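Local coordinates for protein FdxN element excision controlling factor XisI (Anabaena variabilis ATCC 29413, PDB 2NVM) that probably helps control the site-specific excision of the fdxN element, acting with XisF and XisH in the rearrangement of cyanobacterial nitrogen-fixation genes, at residues W58-W63 / V69-L74; K17-L22 / N91-D96. One frame throughout, in Å; residues are numbered along the deposited sequence. Where two conformers were deposited one is given.

Contact 1. Residues W58-W63 / V69-L74; sequences WLCCGW and VQHIIL
The indole of Trp58 carries Ile73 on one face: methyl CG2 stands 3.6 Å from the centroid of the six-membered ring, almost on the ring normal, a textbook CH-pi contact. At the indole edge, in plane, lies Leu74 CD2, 3.7 Å from Trp58 CE3. Two consecutive residues can serve one tryptophan because the antiparallel register slips here, forming a classic beta bulge that sets Ile73 and Leu74 together opposite Trp58. Its carbonyl is gripped twice: Ile73 N reaches Trp58 O at 2.8 Å in the carbonyl plane, and Leu74 N reaches the same oxygen at 3.1 Å, tilted from that plane. With CG anti to the backbone N (chi1 166°), the indole is laid across Ile73. An alanine here would probably open a gap over Ile73 CG2 and take from Tyr20 its edge-to-face partner. Beyond the bulge the pairing is regular: Cys60 and His71 exchange two hydrogen bonds, as do Gly62 and Val69, while Cys60 SG sits at the edge of the His71 ring, 4.0 Å from CD2. On the sheet face of Leu59, Cys61, Gln70 and Ile72, the second subunit packs, and its Glu87 accepts a hydrogen bond from Gln70 NE2. Strand 44-50 flanks strand 55-61 on its other side, and helix 4-23 lies over the Trp58 and Leu74 end of the other face.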
loop_
_atom_site.group_PDB
_atom_site.type_symbol
_atom_site.label_atom_id
_atom_site.label_comp_id
_atom_site.label_asym_id
_atom_site.label_seq_id
_atom_site.Cartn_x
_atom_site.Cartn_y
_atom_site.Cartn_z
ATOM N N TRP B 58 -0.038 -3.169 -4.685
ATOM C CA TRP B 58 -1.146 -3.353 -5.574
ATOM C C TRP B 58 -2.265 -3.934 -4.720
ATOM O O TRP B 58 -2.100 -5.002 -4.105
ATOM C CB TRP B 58 -0.724 -4.277 -6.744
ATOM C CG TRP B 58 -1.815 -4.842 -7.595
ATOM C CD1 TRP B 58 -3.053 -4.305 -7.813
ATOM C CD2 TRP B 58 -1.714 -5.976 -8.473
ATOM N NE1 TRP B 58 -3.750 -5.075 -8.698
ATOM C CE2 TRP B 58 -2.968 -6.107 -9.128
ATOM C CE3 TRP B 58 -0.703 -6.917 -8.747
ATOM C CZ2 TRP B 58 -3.250 -7.142 -10.046
ATOM C CZ3 TRP B 58 -0.977 -7.965 -9.675
ATOM C CH2 TRP B 58 -2.250 -8.065 -10.306
ATOM N N LEU B 59 -3.386 -3.207 -4.678
ATOM C CA LEU B 59 -4.582 -3.627 -3.967
ATOM C C LEU B 59 -5.816 -3.425 -4.813
ATOM O O LEU B 59 -5.756 -2.761 -5.840
ATOM C CB LEU B 59 -4.708 -2.857 -2.644
ATOM C CG LEU B 59 -4.823 -1.324 -2.572
ATOM C CD1 LEU B 59 -6.056 -0.755 -3.214
ATOM C CD2 LEU B 59 -4.833 -0.931 -1.093
ATOM N N CYS B 60 -6.915 -4.028 -4.379
ATOM C CA CYS B 60 -8.239 -3.799 -4.966
ATOM C C CYS B 60 -9.132 -3.253 -3.838
ATOM O O CYS B 60 -9.001 -3.644 -2.675
ATOM C CB CYS B 60 -8.821 -5.024 -5.655
ATOM S SG CYS B 60 -9.162 -6.350 -4.621
ATOM N N CYS B 61 -9.993 -2.315 -4.187
ATOM C CA CYS B 61 -10.872 -1.675 -3.231
ATOM C C CYS B 61 -12.178 -1.221 -3.879
ATOM O O CYS B 61 -12.177 -0.723 -5.013
ATOM C CB CYS B 61 -10.126 -0.500 -2.587
ATOM S SG CYS B 61 -10.999 0.420 -1.334
ATOM N N GLY B 62 -13.269 -1.420 -3.145
ATOM C CA GLY B 62 -14.618 -1.037 -3.555
ATOM C C GLY B 62 -15.695 -1.817 -2.825
ATOM O O GLY B 62 -15.455 -2.335 -1.720
ATOM N N TRP B 63 -16.870 -1.889 -3.449
ATOM C CA TRP B 63 -18.041 -2.576 -2.898
ATOM C C TRP B 63 -18.574 -3.645 -3.837
ATOM O O TRP B 63 -18.726 -3.377 -5.022
ATOM C CB TRP B 63 -19.151 -1.573 -2.670
ATOM C CG TRP B 63 -18.781 -0.553 -1.718
ATOM C CD1 TRP B 63 -18.209 0.641 -1.992
ATOM C CD2 TRP B 63 -18.911 -0.636 -0.303
ATOM N NE1 TRP B 63 -17.983 1.331 -0.835
ATOM C CE2 TRP B 63 -18.399 0.572 0.228
ATOM C CE3 TRP B 63 -19.418 -1.611 0.577
ATOM C CZ2 TRP B 63 -18.398 0.850 1.617
ATOM C CZ3 TRP B 63 -19.429 -1.338 1.960
ATOM C CH2 TRP B 63 -18.900 -0.125 2.464
ATOM N N VAL B 69 -14.870 -4.451 0.045
ATOM C CA VAL B 69 -13.668 -5.158 -0.430
ATOM C C VAL B 69 -12.477 -4.204 -0.265
ATOM O O VAL B 69 -12.552 -3.052 -0.683
ATOM C CB VAL B 69 -13.780 -5.561 -1.925
ATOM C CG1 VAL B 69 -12.532 -6.357 -2.375
ATOM C CG2 VAL B 69 -15.077 -6.373 -2.196
ATOM N N GLN B 70 -11.420 -4.665 0.396
ATOM C CA GLN B 70 -10.189 -3.878 0.593
ATOM C C GLN B 70 -9.114 -4.934 0.820
ATOM O O GLN B 70 -8.865 -5.346 1.944
ATOM C CB GLN B 70 -10.341 -2.896 1.752
ATOM C CG GLN B 70 -9.258 -1.849 1.780
ATOM C CD GLN B 70 -9.493 -0.822 2.890
ATOM O OE1 GLN B 70 -10.055 0.246 2.640
ATOM N NE2 GLN B 70 -9.144 -1.184 4.125
ATOM N N HIS B 71 -8.503 -5.362 -0.290
ATOM C CA HIS B 71 -7.603 -6.503 -0.335
ATOM C C HIS B 71 -6.251 -6.236 -1.028
ATOM O O HIS B 71 -6.208 -5.777 -2.161
ATOM C CB HIS B 71 -8.445 -7.612 -1.045
ATOM C CG HIS B 71 -7.691 -8.839 -1.425
ATOM N ND1 HIS B 71 -7.127 -9.688 -0.496
ATOM C CD2 HIS B 71 -7.458 -9.395 -2.635
ATOM C CE1 HIS B 71 -6.540 -10.693 -1.124
ATOM N NE2 HIS B 71 -6.723 -10.537 -2.423
ATOM N N ILE B 72 -5.166 -6.552 -0.332
ATOM C CA ILE B 72 -3.783 -6.449 -0.862
ATOM C C ILE B 72 -3.558 -7.660 -1.768
ATOM O O ILE B 72 -3.807 -8.790 -1.333
ATOM C CB ILE B 72 -2.746 -6.378 0.283
ATOM C CG1 ILE B 72 -2.995 -5.086 1.097
ATOM C CG2 ILE B 72 -1.272 -6.463 -0.270
ATOM C CD1 ILE B 72 -2.091 -4.912 2.300
ATOM N N ILE B 73 -3.139 -7.394 -3.021
ATOM C CA ILE B 73 -2.865 -8.411 -4.048
ATOM C C ILE B 73 -1.371 -8.735 -4.079
ATOM O O ILE B 73 -0.979 -9.899 -4.067
ATOM C CB ILE B 73 -3.241 -7.924 -5.502
ATOM C CG1 ILE B 73 -4.711 -7.502 -5.617
ATOM C CG2 ILE B 73 -2.928 -9.000 -6.555
ATOM C CD1 ILE B 73 -5.687 -8.596 -5.357
ATOM N N LEU B 74 -0.549 -7.684 -4.163
ATOM C CA LEU B 74 0.903 -7.800 -4.244
ATOM C C LEU B 74 1.529 -6.650 -3.481
ATOM O O LEU B 74 1.147 -5.490 -3.697
ATOM C CB LEU B 74 1.307 -7.791 -5.726
ATOM C CG LEU B 74 2.707 -8.152 -6.244
ATOM C CD1 LEU B 74 3.189 -9.475 -5.717
ATOM C CD2 LEU B 74 2.671 -8.201 -7.778
#

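Contact 2. Residues K17-L22 / N91-D96; sequences KKYYDL and NLAIVD
Tyr19 alone carries segment 17-22 across to Ala93 and Ile94, a compact example of one long aromatic side chain spanning two segments whose nearest CA atoms, those of Tyr19 and Ile94, are 8.5 Å apart. Just before it, Lys18 sends its ammonium group past the segment to a salt bridge with Glu97, tying the same two helices by charge. The CG of Tyr19 is anti to the carbonyl carbon (chi1 -69°), which aims the ring at the start of helix 93-100. There Ile94 CG2 meets the ring obliquely, 3.3 Å from Tyr19 CE2 and 3.5 Å from Tyr19 CD2, a close apolar contact. Farther out, the hydroxyl rests against the first turn, with Tyr19 OH 3.4 Å from Ala93 CB. The next residue, Tyr20, turns instead to the sheet and packs on Leu47 of strand 44-50. The other branch of Ile94 leads away from the tyrosine into the core, where the side chain packs on Leu74 and Leu76 of strand 67-79 and Ile85 of strand 82-87; helix 93-100 and helix 4-23 both rest on this sheet, and Leu74 touches the two of them, through Ile94 and Ile16.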
loop_
_atom_site.group_PDB
_atom_site.type_symbol
_atom_site.label_atom_id
_atom_site.label_comp_id
_atom_site.label_asym_id
_atom_site.label_seq_id
_atom_site.Cartn_x
_atom_site.Cartn_y
_atom_site.Cartn_z
ATOM N N LYS B 17 4.244 -3.565 -12.165
ATOM C CA LYS B 17 3.477 -3.027 -13.303
ATOM C C LYS B 17 3.115 -4.095 -14.335
ATOM O O LYS B 17 2.026 -4.019 -14.906
ATOM C CB LYS B 17 4.205 -1.863 -13.997
ATOM C CG LYS B 17 4.301 -0.603 -13.145
ATOM C CD LYS B 17 5.117 0.487 -13.847
ATOM C CE LYS B 17 5.278 1.733 -12.968
ATOM N NZ LYS B 17 6.033 2.807 -13.675
ATOM N N LYS B 18 4.013 -5.069 -14.565
ATOM C CA LYS B 18 3.784 -6.179 -15.517
ATOM C C LYS B 18 2.562 -6.988 -15.106
ATOM O O LYS B 18 1.625 -7.092 -15.887
ATOM C CB LYS B 18 5.031 -7.094 -15.666
ATOM C CG LYS B 18 4.870 -8.325 -16.572
ATOM C CD LYS B 18 6.213 -9.007 -16.845
ATOM C CE LYS B 18 6.049 -10.212 -17.795
ATOM N NZ LYS B 18 7.336 -10.736 -18.363
ATOM N N TYR B 19 2.577 -7.522 -13.883
ATOM C CA TYR B 19 1.440 -8.304 -13.346
ATOM C C TYR B 19 0.164 -7.493 -13.126
ATOM O O TYR B 19 -0.925 -8.068 -13.221
ATOM C CB TYR B 19 1.822 -9.104 -12.089
ATOM C CG TYR B 19 2.770 -10.229 -12.406
ATOM C CD1 TYR B 19 2.293 -11.435 -12.960
ATOM C CD2 TYR B 19 4.147 -10.094 -12.195
ATOM C CE1 TYR B 19 3.177 -12.496 -13.281
ATOM C CE2 TYR B 19 5.037 -11.136 -12.508
ATOM C CZ TYR B 19 4.550 -12.337 -13.045
ATOM O OH TYR B 19 5.430 -13.351 -13.347
ATOM N N TYR B 20 0.304 -6.190 -12.836
ATOM C CA TYR B 20 -0.836 -5.262 -12.693
ATOM C C TYR B 20 -1.543 -5.131 -14.050
ATOM O O TYR B 20 -2.748 -5.371 -14.131
ATOM C CB TYR B 20 -0.385 -3.876 -12.183
ATOM C CG TYR B 20 -1.509 -2.875 -11.975
ATOM C CD1 TYR B 20 -2.214 -2.848 -10.772
ATOM C CD2 TYR B 20 -1.869 -1.949 -12.976
ATOM C CE1 TYR B 20 -3.272 -1.924 -10.548
ATOM C CE2 TYR B 20 -2.924 -1.022 -12.775
ATOM C CZ TYR B 20 -3.619 -1.015 -11.555
ATOM O OH TYR B 20 -4.638 -0.113 -11.343
ATOM N N ASP B 21 -0.779 -4.779 -15.094
ATOM C CA ASP B 21 -1.300 -4.646 -16.484
ATOM C C ASP B 21 -1.878 -5.960 -17.017
ATOM O O ASP B 21 -2.930 -5.963 -17.660
ATOM C CB ASP B 21 -0.221 -4.136 -17.466
ATOM C CG ASP B 21 0.206 -2.679 -17.210
ATOM O OD1 ASP B 21 -0.245 -2.025 -16.232
ATOM O OD2 ASP B 21 1.023 -2.183 -18.019
ATOM N N LEU B 22 -1.178 -7.056 -16.729
ATOM C CA LEU B 22 -1.581 -8.419 -17.120
ATOM C C LEU B 22 -2.939 -8.859 -16.534
ATOM O O LEU B 22 -3.658 -9.620 -17.185
ATOM C CB LEU B 22 -0.479 -9.419 -16.709
ATOM C CG LEU B 22 -0.530 -10.887 -17.111
ATOM C CD1 LEU B 22 -0.527 -11.023 -18.620
ATOM C CD2 LEU B 22 0.671 -11.609 -16.512
ATOM N N ASN B 91 1.905 -17.080 -7.185
ATOM C CA ASN B 91 2.409 -18.411 -6.789
ATOM C C ASN B 91 3.937 -18.481 -7.064
ATOM O O ASN B 91 4.461 -19.467 -7.605
ATOM C CB ASN B 91 1.600 -19.541 -7.475
ATOM C CG ASN B 91 1.753 -20.916 -6.787
ATOM O OD1 ASN B 91 1.902 -21.015 -5.566
ATOM N ND2 ASN B 91 1.665 -21.982 -7.581
ATOM N N LEU B 92 4.624 -17.392 -6.679
ATOM C CA LEU B 92 6.069 -17.183 -6.837
ATOM C C LEU B 92 6.588 -16.977 -8.272
ATOM O O LEU B 92 7.794 -17.003 -8.479
ATOM C CB LEU B 92 6.897 -18.224 -6.025
ATOM C CG LEU B 92 6.688 -18.194 -4.501
ATOM C CD1 LEU B 92 7.526 -19.294 -3.871
ATOM C CD2 LEU B 92 7.027 -16.823 -3.876
ATOM N N ALA B 93 5.700 -16.699 -9.241
ATOM C CA ALA B 93 6.116 -16.383 -10.633
ATOM C C ALA B 93 7.006 -15.122 -10.663
ATOM O O ALA B 93 7.918 -15.052 -11.475
ATOM C CB ALA B 93 4.914 -16.213 -11.568
ATOM N N ILE B 94 6.750 -14.166 -9.756
ATOM C CA ILE B 94 7.558 -12.934 -9.631
ATOM C C ILE B 94 9.011 -13.191 -9.173
ATOM O O ILE B 94 9.874 -12.380 -9.472
ATOM C CB ILE B 94 6.899 -11.833 -8.712
ATOM C CG1 ILE B 94 6.823 -12.237 -7.233
ATOM C CG2 ILE B 94 5.496 -11.434 -9.233
ATOM C CD1 ILE B 94 6.262 -11.093 -6.371
ATOM N N VAL B 95 9.253 -14.272 -8.419
ATOM C CA VAL B 95 10.612 -14.651 -7.976
ATOM C C VAL B 95 11.491 -15.017 -9.177
ATOM O O VAL B 95 12.650 -14.614 -9.215
ATOM C CB VAL B 95 10.613 -15.779 -6.905
ATOM C CG1 VAL B 95 11.997 -16.405 -6.731
ATOM C CG2 VAL B 95 10.083 -15.241 -5.587
ATOM N N ASP B 96 10.925 -15.763 -10.133
ATOM C CA ASP B 96 11.609 -16.136 -11.374
ATOM C C ASP B 96 12.067 -14.889 -12.131
ATOM O O ASP B 96 13.199 -14.839 -12.604
ATOM C CB ASP B 96 10.713 -16.995 -12.289
ATOM C CG ASP B 96 10.447 -18.390 -11.721
ATOM O OD1 ASP B 96 11.421 -19.088 -11.352
ATOM O OD2 ASP B 96 9.263 -18.801 -11.691
#

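Together the contacts illustrate how a sheet and the helices covering it share one core. Their centres lie 16 Å apart, yet their side chains meet directly. Helix residues Tyr19 and Tyr20 receive the indole of contact 1: Trp58 CH2 comes within 3.2 Å of Tyr19 O, and Trp58 CD1 within 3.4 Å of Tyr20 CD1. On the same face of the sheet, Leu74 CD1 touches Ile94 CD1 at 3.5 Å, joining strand 67-79 to helix 93-100. Of the two bulge partners, Trp58 packs on helix 4-23, and Leu74 touches helix 93-100 as well as Ile16 of helix 4-23. In sequence, the hairpin of contact 1 falls wholly between the helical segments 17-22 and 91-96.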